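Local structure of HP0958 (Helicobacter pylori, 3NA7) at residues 11-14 / 15-19; 73-76 / 77-80; 103-106 / 107-110; 128-131 / 132-135; 176-179 / 180-184. The protein probably acts in flagellar biogenesis as an export chaperone and post-transcriptional regulator, joining a long coiled-coil hairpin to a zinc-ribbon domain. One frame throughout, in Å; residues are numbered along the deposited sequence.

Contact 1 of 5, residues 11-14 / 15-19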
loop_
_atom_site.group_PDB
_atom_site.type_symbol
_atom_site.label_atom_id
_atom_site.label_comp_id
_atom_site.label_asym_id
_atom_site.label_seq_id
_atom_site.Cartn_x
_atom_site.Cartn_y
_atom_site.Cartn_z
ATOM N N ILE A 11 19.350 20.883 23.501
ATOM C CA ILE A 11 18.285 20.021 24.027
ATOM C C ILE A 11 16.930 20.681 23.806
ATOM O O ILE A 11 16.033 20.038 23.277
ATOM C CB ILE A 11 18.506 19.570 25.506
ATOM C CG1 ILE A 11 19.674 18.581 25.584
ATOM C CG2 ILE A 11 17.220 18.890 26.079
ATOM C CD1 ILE A 11 20.363 18.494 26.954
ATOM N N GLU A 12 16.778 21.958 24.163
ATOM C CA GLU A 12 15.518 22.659 23.859
ATOM C C GLU A 12 15.189 22.606 22.367
ATOM O O GLU A 12 14.063 22.307 22.009
ATOM C CB GLU A 12 15.515 24.125 24.302
ATOM C CG GLU A 12 15.986 24.398 25.724
ATOM C CD GLU A 12 15.494 25.739 26.255
ATOM O OE1 GLU A 12 14.339 25.799 26.741
ATOM O OE2 GLU A 12 16.265 26.720 26.200
ATOM N N ILE A 13 16.159 22.897 21.498
ATOM C CA ILE A 13 15.867 22.911 20.067
ATOM C C ILE A 13 15.471 21.519 19.560
ATOM O O ILE A 13 14.527 21.397 18.793
ATOM C CB ILE A 13 17.029 23.491 19.215
ATOM C CG1 ILE A 13 17.261 24.965 19.561
ATOM C CG2 ILE A 13 16.727 23.351 17.698
ATOM C CD1 ILE A 13 18.695 25.410 19.359
ATOM N N SER A 14 16.199 20.491 19.996
ATOM C CA SER A 14 15.999 19.123 19.526
ATOM C C SER A 14 14.638 18.594 19.949
ATOM O O SER A 14 14.057 17.758 19.254
ATOM C CB SER A 14 17.091 18.187 20.045
ATOM O OG SER A 14 16.856 17.828 21.404
ATOM N N HIS A 15 14.131 19.081 21.076
ATOM C CA HIS A 15 12.775 18.723 21.489
ATOM C C HIS A 15 11.694 19.331 20.602
ATOM O O HIS A 15 10.658 18.696 20.364
ATOM C CB HIS A 15 12.526 19.007 22.983
ATOM C CG HIS A 15 13.061 17.937 23.883
ATOM N ND1 HIS A 15 13.869 18.207 24.969
ATOM C CD2 HIS A 15 12.936 16.589 23.830
ATOM C CE1 HIS A 15 14.215 17.070 25.546
ATOM N NE2 HIS A 15 13.657 16.073 24.879
ATOM N N LEU A 16 11.926 20.552 20.126
ATOM C CA LEU A 16 10.989 21.193 19.196
ATOM C C LEU A 16 11.039 20.529 17.816
ATOM O O LEU A 16 10.020 20.416 17.148
ATOM C CB LEU A 16 11.263 22.690 19.066
ATOM C CG LEU A 16 11.091 23.577 20.305
ATOM C CD1 LEU A 16 11.443 24.996 19.943
ATOM C CD2 LEU A 16 9.684 23.534 20.858
ATOM N N ASP A 17 12.217 20.079 17.392
ATOM C CA ASP A 17 12.314 19.290 16.167
ATOM C C ASP A 17 11.511 17.986 16.271
ATOM O O ASP A 17 10.803 17.629 15.338
ATOM C CB ASP A 17 13.765 19.004 15.794
ATOM C CG ASP A 17 14.433 20.178 15.075
ATOM O OD1 ASP A 17 13.758 20.918 14.322
ATOM O OD2 ASP A 17 15.653 20.365 15.265
ATOM N N LYS A 18 11.632 17.291 17.408
ATOM C CA LYS A 18 10.896 16.045 17.667
ATOM C C LYS A 18 9.404 16.287 17.701
ATOM O O LYS A 18 8.641 15.446 17.222
ATOM C CB LYS A 18 11.318 15.393 18.989
ATOM C CG LYS A 18 12.727 14.859 19.025
ATOM C CD LYS A 18 13.013 14.272 20.403
ATOM C CE LYS A 18 14.481 13.907 20.572
ATOM N NZ LYS A 18 14.730 13.119 21.813
ATOM N N GLU A 19 8.988 17.423 18.267
ATOM C CA GLU A 19 7.572 17.809 18.268
ATOM C C GLU A 19 7.033 17.934 16.863
ATOM O O GLU A 19 6.017 17.335 16.531
ATOM C CB GLU A 19 7.341 19.127 19.008
ATOM C CG GLU A 19 7.328 19.000 20.523
ATOM C CD GLU A 19 6.547 20.132 21.205
ATOM O OE1 GLU A 19 5.281 20.094 21.233
ATOM O OE2 GLU A 19 7.208 21.052 21.727
#
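Ile11 and His15 meet one helical turn apart on helix 4-22, both through backbone and through side chains. Of the hydrogen bonds, the pair converging on the carbonyl of Ile11 stands out: His15 N donates to Ile11 O at 3.1 Å, and Ser14 OG gives its proton to the same oxygen at 3.0 Å. Both donors come from one face of the carbonyl plane. The hydroxyl gets there because OG sits between the backbone N and the carbonyl carbon of Ser14 (chi1 78°), which turns it back along the helix. Further bonds of the i to i+4 kind run from Asp17 N to Ile13 O and from Lys18 N to Ser14 O, while that from Leu16 N to Glu12 O is weak. Among the van der Waals contacts, Ile11 and His15 lie alongside each other, with Ile11 CG2 3.6 Å from CE1 of the His15 imidazole. Ile13 and Asp17 run side by side as well, but the carboxylate finds its polar partners elsewhere, in Tyr181 and Lys166. Leu16 packs on Ile162 and Leu169 of helix 91-171. The chemistry is thus divided: a buried serine is satisfied by its own helix, whereas the buried aspartate ties this helix to two others.

Contact 2 of 5, residues 73-76 / 77-80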
loop_
_atom_site.group_PDB
_atom_site.type_symbol
_atom_site.label_atom_id
_atom_site.label_comp_id
_atom_site.label_asym_id
_atom_site.label_seq_id
_atom_site.Cartn_x
_atom_site.Cartn_y
_atom_site.Cartn_z
ATOM N N ASN A 73 -22.859 -29.016 -36.333
ATOM C CA ASN A 73 -24.242 -29.074 -36.807
ATOM C C ASN A 73 -24.324 -29.180 -38.327
ATOM O O ASN A 73 -25.181 -29.904 -38.847
ATOM C CB ASN A 73 -25.054 -27.867 -36.297
ATOM C CG ASN A 73 -25.305 -27.919 -34.781
ATOM O OD1 ASN A 73 -25.631 -26.902 -34.145
ATOM N ND2 ASN A 73 -25.154 -29.095 -34.202
ATOM N N ALA A 74 -23.428 -28.486 -39.034
ATOM C CA ALA A 74 -23.317 -28.642 -40.497
ATOM C C ALA A 74 -22.919 -30.072 -40.855
ATOM O O ALA A 74 -23.416 -30.640 -41.835
ATOM C CB ALA A 74 -22.310 -27.659 -41.082
ATOM N N LYS A 75 -22.033 -30.663 -40.057
ATOM C CA LYS A 75 -21.646 -32.061 -40.278
ATOM C C LYS A 75 -22.838 -33.000 -40.040
ATOM O O LYS A 75 -23.121 -33.905 -40.838
ATOM C CB LYS A 75 -20.443 -32.425 -39.408
ATOM C CG LYS A 75 -19.950 -33.851 -39.555
ATOM C CD LYS A 75 -19.203 -34.078 -40.859
ATOM C CE LYS A 75 -19.200 -35.559 -41.214
ATOM N NZ LYS A 75 -18.998 -35.772 -42.685
ATOM N N ILE A 76 -23.577 -32.759 -38.963
ATOM C CA ILE A 76 -24.804 -33.530 -38.721
ATOM C C ILE A 76 -25.731 -33.469 -39.943
ATOM O O ILE A 76 -26.071 -34.514 -40.513
ATOM C CB ILE A 76 -25.496 -33.110 -37.410
ATOM C CG1 ILE A 76 -24.566 -33.430 -36.214
ATOM C CG2 ILE A 76 -26.819 -33.845 -37.255
ATOM C CD1 ILE A 76 -24.987 -32.848 -34.840
ATOM N N ALA A 77 -26.099 -32.251 -40.354
ATOM C CA ALA A 77 -26.882 -32.013 -41.572
ATOM C C ALA A 77 -26.335 -32.790 -42.778
ATOM O O ALA A 77 -27.078 -33.469 -43.504
ATOM C CB ALA A 77 -26.938 -30.519 -41.876
ATOM N N SER A 78 -25.027 -32.705 -42.986
ATOM C CA SER A 78 -24.417 -33.412 -44.101
ATOM C C SER A 78 -24.528 -34.946 -43.985
ATOM O O SER A 78 -24.668 -35.633 -44.991
ATOM C CB SER A 78 -22.965 -33.000 -44.270
ATOM O OG SER A 78 -22.303 -33.962 -45.068
ATOM N N ILE A 79 -24.448 -35.474 -42.763
ATOM C CA ILE A 79 -24.590 -36.915 -42.547
ATOM C C ILE A 79 -26.015 -37.369 -42.811
ATOM O O ILE A 79 -26.229 -38.420 -43.402
ATOM C CB ILE A 79 -24.174 -37.348 -41.116
ATOM C CG1 ILE A 79 -22.671 -37.166 -40.919
ATOM C CG2 ILE A 79 -24.573 -38.817 -40.854
ATOM C CD1 ILE A 79 -22.215 -37.246 -39.474
ATOM N N GLN A 80 -26.978 -36.582 -42.360
ATOM C CA GLN A 80 -28.392 -36.888 -42.522
ATOM C C GLN A 80 -28.791 -36.858 -43.988
ATOM O O GLN A 80 -29.537 -37.731 -44.453
ATOM C CB GLN A 80 -29.247 -35.918 -41.709
ATOM C CG GLN A 80 -29.060 -36.134 -40.213
ATOM C CD GLN A 80 -29.798 -35.156 -39.343
ATOM O OE1 GLN A 80 -30.379 -34.176 -39.811
ATOM N NE2 GLN A 80 -29.774 -35.416 -38.050
#
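Regular alpha-helical bonds carry the backbone from 73-76 into 77-80, Ala77 N to Asn73 O being nearly straight at 175° and Gln80 N reaching Ile76 O at 2.9 Å. Ile76 and Gln80, one turn apart, run side by side in the same direction. The CG2 branch of Ile76 touches the amide nitrogen, 3.4 Å from Gln80 NE2, and that nitrogen donates a hydrogen bond to Glu99 of the partner helix. The glutamine chain is extended beyond CG, which carries its amide across to helix 91-171. These residues belong to the antiparallel coiled-coil hairpin built from helices 24-85 and 91-171, and both isoleucines meet the partner arm: Ile76 packs on Ala102, Ile79 on Glu98 and Glu99. Lys75 meets Ile79 differently. Its CG is anti to the backbone N (chi1 -180°) and the chain then bends at chi2, so that the methylene CE of Lys75 comes to 3.8 Å from Ile79 CG1 and the two side chains cross at a slant. Ile79 CG1 also lies 3.3 Å from Lys75 O, the oxygen that receives the Ile79 N-H. On another side of the helix the CB atoms of Ala77 and Ser78 rest against Ala74 O, 3.5 Å and 3.4 Å away respectively.

Contact 3 of 5, residues 103-106 / 107-110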
loop_
_atom_site.group_PDB
_atom_site.type_symbol
_atom_site.label_atom_id
_atom_site.label_comp_id
_atom_site.label_asym_id
_atom_site.label_seq_id
_atom_site.Cartn_x
_atom_site.Cartn_y
_atom_site.Cartn_z
ATOM N N LYS A 103 -23.481 -35.873 -32.821
ATOM C CA LYS A 103 -24.449 -35.402 -31.804
ATOM C C LYS A 103 -23.813 -35.209 -30.443
ATOM O O LYS A 103 -24.082 -34.214 -29.775
ATOM C CB LYS A 103 -25.618 -36.375 -31.643
ATOM C CG LYS A 103 -26.905 -35.969 -32.372
ATOM C CD LYS A 103 -27.920 -37.145 -32.425
ATOM C CE LYS A 103 -29.367 -36.670 -32.215
ATOM N NZ LYS A 103 -29.689 -35.412 -32.972
ATOM N N GLU A 104 -22.990 -36.167 -30.018
ATOM C CA GLU A 104 -22.317 -36.050 -28.736
ATOM C C GLU A 104 -21.382 -34.859 -28.696
ATOM O O GLU A 104 -21.354 -34.157 -27.700
ATOM C CB GLU A 104 -21.584 -37.335 -28.324
ATOM C CG GLU A 104 -22.149 -37.987 -27.070
ATOM C CD GLU A 104 -22.273 -37.044 -25.859
ATOM O OE1 GLU A 104 -21.258 -36.629 -25.238
ATOM O OE2 GLU A 104 -23.422 -36.735 -25.495
ATOM N N ARG A 105 -20.648 -34.609 -29.781
ATOM C CA ARG A 105 -19.731 -33.469 -29.810
ATOM C C ARG A 105 -20.527 -32.168 -29.733
ATOM O O ARG A 105 -20.153 -31.236 -29.024
ATOM C CB ARG A 105 -18.813 -33.510 -31.037
ATOM C CG ARG A 105 -17.918 -34.771 -31.087
ATOM C CD ARG A 105 -16.843 -34.700 -32.153
ATOM N NE ARG A 105 -15.708 -35.529 -31.754
ATOM C CZ ARG A 105 -15.258 -36.591 -32.418
ATOM N NH1 ARG A 105 -15.816 -36.969 -33.563
ATOM N NH2 ARG A 105 -14.230 -37.275 -31.936
ATOM N N SER A 106 -21.666 -32.133 -30.413
ATOM C CA SER A 106 -22.535 -30.969 -30.327
ATOM C C SER A 106 -23.119 -30.807 -28.902
ATOM O O SER A 106 -23.231 -29.675 -28.410
ATOM C CB SER A 106 -23.609 -31.009 -31.417
ATOM O OG SER A 106 -24.766 -30.326 -30.998
ATOM N N ASN A 107 -23.432 -31.910 -28.218
ATOM C CA ASN A 107 -23.826 -31.820 -26.795
ATOM C C ASN A 107 -22.735 -31.294 -25.870
ATOM O O ASN A 107 -23.036 -30.550 -24.932
ATOM C CB ASN A 107 -24.330 -33.147 -26.224
ATOM C CG ASN A 107 -25.519 -33.709 -26.982
ATOM O OD1 ASN A 107 -26.203 -32.996 -27.708
ATOM N ND2 ASN A 107 -25.772 -35.012 -26.805
ATOM N N GLN A 108 -21.483 -31.689 -26.119
ATOM C CA GLN A 108 -20.320 -31.150 -25.387
ATOM C C GLN A 108 -20.161 -29.638 -25.579
ATOM O O GLN A 108 -19.964 -28.917 -24.604
ATOM C CB GLN A 108 -19.023 -31.845 -25.804
ATOM C CG GLN A 108 -18.872 -33.257 -25.270
ATOM C CD GLN A 108 -17.998 -34.147 -26.155
ATOM O OE1 GLN A 108 -17.305 -33.669 -27.059
ATOM N NE2 GLN A 108 -18.042 -35.446 -25.901
ATOM N N ALA A 109 -20.245 -29.168 -26.826
ATOM C CA ALA A 109 -20.116 -27.737 -27.114
ATOM C C ALA A 109 -21.217 -26.923 -26.453
ATOM O O ALA A 109 -20.946 -25.847 -25.921
ATOM C CB ALA A 109 -20.082 -27.474 -28.607
ATOM N N ASN A 110 -22.451 -27.431 -26.480
ATOM C CA ASN A 110 -23.560 -26.753 -25.828
ATOM C C ASN A 110 -23.371 -26.656 -24.335
ATOM O O ASN A 110 -23.586 -25.580 -23.776
ATOM C CB ASN A 110 -24.916 -27.376 -26.173
ATOM C CG ASN A 110 -25.451 -26.867 -27.485
ATOM O OD1 ASN A 110 -25.517 -25.660 -27.699
ATOM N ND2 ASN A 110 -25.817 -27.775 -28.382
#
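The carboxylate of Glu104 faces two amides, those of Asn107 and Gln108, and is turned steeply against both, about 72° from that of Asn107. Asn107 ND2 donates to Glu104 OE2 at 3.2 Å; the oxygen lies close to the amide plane, whereas the nitrogen approaches from above the carboxylate plane, 41° out of it. The other oxygen, Glu104 OE1, is 3.5 Å from Gln108 NE2. A bend at chi2 (-53°) curls the Glu104 chain round, bringing its end to both partners, whose side chains it crosses at about a right angle. The Gln108 amide also lies along the backbone, with its OE1 3.7 Å from Arg105 CA. Asn110 turns its ND2 to within 3.2 Å of Ser106 O, the same carbonyl that takes the Asn110 N-H at 3.1 Å. Beneath this polar surface the helix bonds are regular, from Asn107 N to Lys103 O through Asn110 N to Ser106 O. Ser106, Ala109 and Asn110 meet Leu69 of helix 24-85, the partner arm of the antiparallel coiled-coil hairpin. An amide donor bonds the carboxylate without adding a charge; on this surface Glu104 is probably ionised, steadied by the Asn107 amide and by a long, weak ion pair with Arg111.

Contact 4 of 5, residues 128-131 / 132-135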
loop_
_atom_site.group_PDB
_atom_site.type_symbol
_atom_site.label_atom_id
_atom_site.label_comp_id
_atom_site.label_asym_id
_atom_site.label_seq_id
_atom_site.Cartn_x
_atom_site.Cartn_y
_atom_site.Cartn_z
ATOM N N GLU A 128 -21.487 -6.028 -9.945
ATOM C CA GLU A 128 -22.617 -5.255 -9.369
ATOM C C GLU A 128 -22.418 -5.080 -7.863
ATOM O O GLU A 128 -22.566 -3.977 -7.346
ATOM C CB GLU A 128 -23.988 -5.875 -9.666
ATOM C CG GLU A 128 -24.328 -6.051 -11.169
ATOM C CD GLU A 128 -24.632 -4.738 -11.913
ATOM O OE1 GLU A 128 -24.776 -3.656 -11.273
ATOM O OE2 GLU A 128 -24.747 -4.811 -13.155
ATOM N N ASP A 129 -22.035 -6.156 -7.178
ATOM C CA ASP A 129 -21.608 -6.077 -5.772
ATOM C C ASP A 129 -20.582 -4.994 -5.479
ATOM O O ASP A 129 -20.816 -4.111 -4.658
ATOM C CB ASP A 129 -20.977 -7.388 -5.343
ATOM C CG ASP A 129 -21.848 -8.173 -4.441
ATOM O OD1 ASP A 129 -22.019 -7.722 -3.269
ATOM O OD2 ASP A 129 -22.320 -9.250 -4.898
ATOM N N LEU A 130 -19.425 -5.119 -6.117
ATOM C CA LEU A 130 -18.339 -4.177 -5.974
ATOM C C LEU A 130 -18.802 -2.719 -6.215
ATOM O O LEU A 130 -18.364 -1.799 -5.530
ATOM C CB LEU A 130 -17.210 -4.530 -6.958
ATOM C CG LEU A 130 -16.442 -5.840 -6.682
ATOM C CD1 LEU A 130 -15.612 -6.255 -7.936
ATOM C CD2 LEU A 130 -15.575 -5.731 -5.416
ATOM N N LYS A 131 -19.671 -2.538 -7.200
ATOM C CA LYS A 131 -20.176 -1.218 -7.580
ATOM C C LYS A 131 -20.980 -0.652 -6.416
ATOM O O LYS A 131 -20.760 0.460 -6.008
ATOM C CB LYS A 131 -21.020 -1.332 -8.867
ATOM C CG LYS A 131 -21.376 -0.034 -9.549
ATOM C CD LYS A 131 -22.106 -0.289 -10.891
ATOM C CE LYS A 131 -23.456 -0.917 -10.645
ATOM N NZ LYS A 131 -24.299 -0.944 -11.847
ATOM N N LYS A 132 -21.878 -1.439 -5.842
ATOM C CA LYS A 132 -22.538 -1.011 -4.615
ATOM C C LYS A 132 -21.568 -0.691 -3.465
ATOM O O LYS A 132 -21.751 0.279 -2.743
ATOM C CB LYS A 132 -23.591 -2.031 -4.184
ATOM C CG LYS A 132 -24.831 -2.006 -5.061
ATOM C CD LYS A 132 -26.006 -2.713 -4.387
ATOM C CE LYS A 132 -26.949 -3.311 -5.421
ATOM N NZ LYS A 132 -28.218 -3.778 -4.800
ATOM N N GLU A 133 -20.536 -1.496 -3.287
ATOM C CA GLU A 133 -19.579 -1.215 -2.220
ATOM C C GLU A 133 -18.838 0.093 -2.476
ATOM O O GLU A 133 -18.666 0.897 -1.548
ATOM C CB GLU A 133 -18.615 -2.379 -2.009
ATOM C CG GLU A 133 -19.274 -3.525 -1.260
ATOM C CD GLU A 133 -18.546 -4.859 -1.435
ATOM O OE1 GLU A 133 -17.521 -4.899 -2.132
ATOM O OE2 GLU A 133 -19.005 -5.866 -0.854
ATOM N N MET A 134 -18.459 0.327 -3.730
ATOM C CA MET A 134 -17.804 1.570 -4.090
ATOM C C MET A 134 -18.599 2.823 -3.719
ATOM O O MET A 134 -18.008 3.825 -3.282
ATOM C CB MET A 134 -17.523 1.613 -5.575
ATOM C CG MET A 134 -16.354 0.769 -5.986
ATOM S SD MET A 134 -16.047 0.932 -7.741
ATOM C CE MET A 134 -15.545 2.619 -7.912
ATOM N N LEU A 135 -19.922 2.756 -3.919
ATOM C CA LEU A 135 -20.824 3.849 -3.557
ATOM C C LEU A 135 -20.921 4.049 -2.047
ATOM O O LEU A 135 -20.987 5.207 -1.604
ATOM C CB LEU A 135 -22.229 3.645 -4.155
ATOM C CG LEU A 135 -22.541 3.922 -5.636
ATOM C CD1 LEU A 135 -23.888 3.260 -6.037
ATOM C CD2 LEU A 135 -22.554 5.433 -6.031
#
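An extended side chain carries Glu133 back along the helix: CG lies anti to the carbonyl carbon (chi1 -76°) and the chain runs straight on beyond it, which brings the carboxylate beside Leu130. There Glu133 OE1 comes 3.9 Å from Leu130 CD2, the two side chains meeting at an oblique angle. Lys131 takes the other course, with CG anti to its backbone N (chi1 -168°) and a bend at chi3, and its ammonium returns to Glu128. The salt bridge from Lys131 NZ to Glu128 OE1 measures 2.8 Å and uses the syn side of the carboxylate, 22° out of its plane. This surface lies on helix 91-171, the second arm of the antiparallel coiled-coil hairpin, and Leu130 is its buried residue, packed on Ile48 and Leu51 of helix 24-85. Met134 follows one turn later on the same face, meeting Asn45 and Ile48, and its CG lies 3.3 Å from Leu130 O. Towards the edge of that interface, OE1 of Glu133 forms a salt bridge with Lys44 of the partner helix. Such a cation would be expected to offset the nearby like charge, as Asp129 OD1 stands 4.3 Å from Glu133 OE2. In the backbone, Met134 N donates to Leu130 O at 2.8 Å.

Contact 5 of 5, residues 176-179 / 180-184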
loop_
_atom_site.group_PDB
_atom_site.type_symbol
_atom_site.label_atom_id
_atom_site.label_comp_id
_atom_site.label_asym_id
_atom_site.label_seq_id
_atom_site.Cartn_x
_atom_site.Cartn_y
_atom_site.Cartn_z
ATOM N N LYS A 176 28.066 28.339 15.441
ATOM C CA LYS A 176 28.874 27.112 15.403
ATOM C C LYS A 176 28.240 25.909 16.118
ATOM O O LYS A 176 28.435 24.780 15.701
ATOM C CB LYS A 176 30.278 27.352 15.968
ATOM C CG LYS A 176 30.392 27.304 17.498
ATOM C CD LYS A 176 31.757 26.797 17.942
ATOM C CE LYS A 176 31.756 26.324 19.410
ATOM N NZ LYS A 176 32.089 27.404 20.379
ATOM N N ILE A 177 27.531 26.160 17.219
ATOM C CA ILE A 177 26.922 25.109 18.030
ATOM C C ILE A 177 25.707 24.502 17.298
ATOM O O ILE A 177 25.527 23.279 17.249
ATOM C CB ILE A 177 26.443 25.696 19.386
ATOM C CG1 ILE A 177 27.640 26.089 20.297
ATOM C CG2 ILE A 177 25.459 24.758 20.078
ATOM C CD1 ILE A 177 28.542 24.933 20.744
ATOM N N TYR A 178 24.881 25.390 16.752
ATOM C CA TYR A 178 23.741 25.030 15.952
ATOM C C TYR A 178 24.125 24.140 14.766
ATOM O O TYR A 178 23.483 23.108 14.525
ATOM C CB TYR A 178 23.118 26.311 15.465
ATOM C CG TYR A 178 22.047 26.143 14.447
ATOM C CD1 TYR A 178 20.865 25.458 14.727
ATOM C CD2 TYR A 178 22.194 26.727 13.203
ATOM C CE1 TYR A 178 19.865 25.351 13.762
ATOM C CE2 TYR A 178 21.246 26.622 12.257
ATOM C CZ TYR A 178 20.085 25.941 12.521
ATOM O OH TYR A 178 19.171 25.894 11.498
ATOM N N SER A 179 25.196 24.534 14.073
ATOM C CA SER A 179 25.678 23.856 12.872
ATOM C C SER A 179 26.247 22.494 13.163
ATOM O O SER A 179 26.218 21.602 12.320
ATOM C CB SER A 179 26.760 24.691 12.199
ATOM O OG SER A 179 26.161 25.801 11.578
ATOM N N PHE A 180 26.807 22.357 14.354
ATOM C CA PHE A 180 27.337 21.097 14.797
ATOM C C PHE A 180 26.146 20.163 15.001
ATOM O O PHE A 180 26.182 19.005 14.613
ATOM C CB PHE A 180 28.101 21.315 16.111
ATOM C CG PHE A 180 29.012 20.192 16.466
ATOM C CD1 PHE A 180 30.270 20.083 15.869
ATOM C CD2 PHE A 180 28.611 19.226 17.383
ATOM C CE1 PHE A 180 31.131 19.017 16.193
ATOM C CE2 PHE A 180 29.462 18.157 17.719
ATOM C CZ PHE A 180 30.723 18.052 17.119
ATOM N N TYR A 181 25.090 20.699 15.615
ATOM C CA TYR A 181 23.810 20.036 15.740
ATOM C C TYR A 181 23.238 19.653 14.363
ATOM O O TYR A 181 23.003 18.464 14.101
ATOM C CB TYR A 181 22.819 20.922 16.517
ATOM C CG TYR A 181 21.404 20.375 16.552
ATOM C CD1 TYR A 181 21.122 19.162 17.199
ATOM C CD2 TYR A 181 20.354 21.066 15.955
ATOM C CE1 TYR A 181 19.825 18.643 17.237
ATOM C CE2 TYR A 181 19.054 20.559 15.973
ATOM C CZ TYR A 181 18.799 19.349 16.621
ATOM O OH TYR A 181 17.527 18.837 16.661
ATOM N N GLU A 182 23.050 20.633 13.482
ATOM C CA GLU A 182 22.499 20.343 12.135
ATOM C C GLU A 182 23.313 19.343 11.312
ATOM O O GLU A 182 22.748 18.477 10.678
ATOM C CB GLU A 182 22.207 21.613 11.346
ATOM C CG GLU A 182 21.062 22.448 11.958
ATOM C CD GLU A 182 19.677 21.791 11.804
ATOM O OE1 GLU A 182 19.366 21.250 10.722
ATOM O OE2 GLU A 182 18.888 21.828 12.763
ATOM N N ARG A 183 24.636 19.411 11.367
ATOM C CA ARG A 183 25.447 18.427 10.631
ATOM C C ARG A 183 25.119 16.982 11.064
ATOM O O ARG A 183 24.982 16.088 10.230
ATOM C CB ARG A 183 26.936 18.733 10.803
ATOM C CG ARG A 183 27.892 17.721 10.141
ATOM C CD ARG A 183 29.343 18.255 10.149
ATOM N NE ARG A 183 29.827 18.489 11.513
ATOM C CZ ARG A 183 31.012 19.008 11.839
ATOM N NH1 ARG A 183 31.894 19.376 10.910
ATOM N NH2 ARG A 183 31.316 19.156 13.117
ATOM N N ILE A 184 24.965 16.768 12.369
ATOM C CA ILE A 184 24.612 15.441 12.873
ATOM C C ILE A 184 23.162 15.071 12.558
ATOM O O ILE A 184 22.856 13.925 12.209
ATOM C CB ILE A 184 25.015 15.258 14.373
ATOM C CG1 ILE A 184 26.536 15.027 14.450
ATOM C CG2 ILE A 184 24.224 14.095 15.013
ATOM C CD1 ILE A 184 27.281 15.674 15.634
#
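Glu182 lays its aliphatic part over one face of the Tyr178 ring, one helical turn earlier. The contact is a CH-pi interaction: Glu182 CG stands 3.9 Å from the centroid of the Tyr178 ring, 25° off the ring normal and displaced toward the rim, where Glu182 CG is 3.6 Å from Tyr178 CE1. Ring and carboxylate planes are inclined by 39°. Tyr178 reaches this place because its CG is anti to the backbone N (chi1 171°), which swings the ring forward along the helix, while Glu182 bends at chi2 to lift its carboxylate past the rim. That carboxylate is engaged by Arg185 in a salt bridge. Tyr181 leads its ring away from the segment before it; its CB lies 3.0 Å from Tyr178 O, and its hydroxyl is hydrogen-bonded to Asp17. In the backbone, Glu182 N donates to Tyr178 O at 2.7 Å, and Arg183 N to Ser179 O at 2.9 Å. Ile177 and Tyr181 cover Leu10 of helix 4-22. The arrangement is that of a short amphipathic helix, 175-188, packed on the N-terminal helix near the base of the coiled-coil hairpin and leading toward the zinc ribbon.

Overall arrangement
The five contacts are short helical stretches of about two turns along a very elongated molecule. Contacts 1 and 5 form one end, their centres about 14 Å apart, and join directly where Asp17 OD2 meets Tyr181 OH at 2.8 Å, probably a hydrogen bond. Contacts 2 and 3 lie far out on opposite arms of the hairpin, with centres about 13 Å apart. Contact 4 lies between these groups, about 38 Å from contact 3 and 47 Å from contact 1, centre to centre. A metal lies near each pair: a magnesium ion about 6 Å from the Lys103 side chain and 7 Å from that of Gln80, and the four-cysteine zinc about 12 Å from that of Phe180.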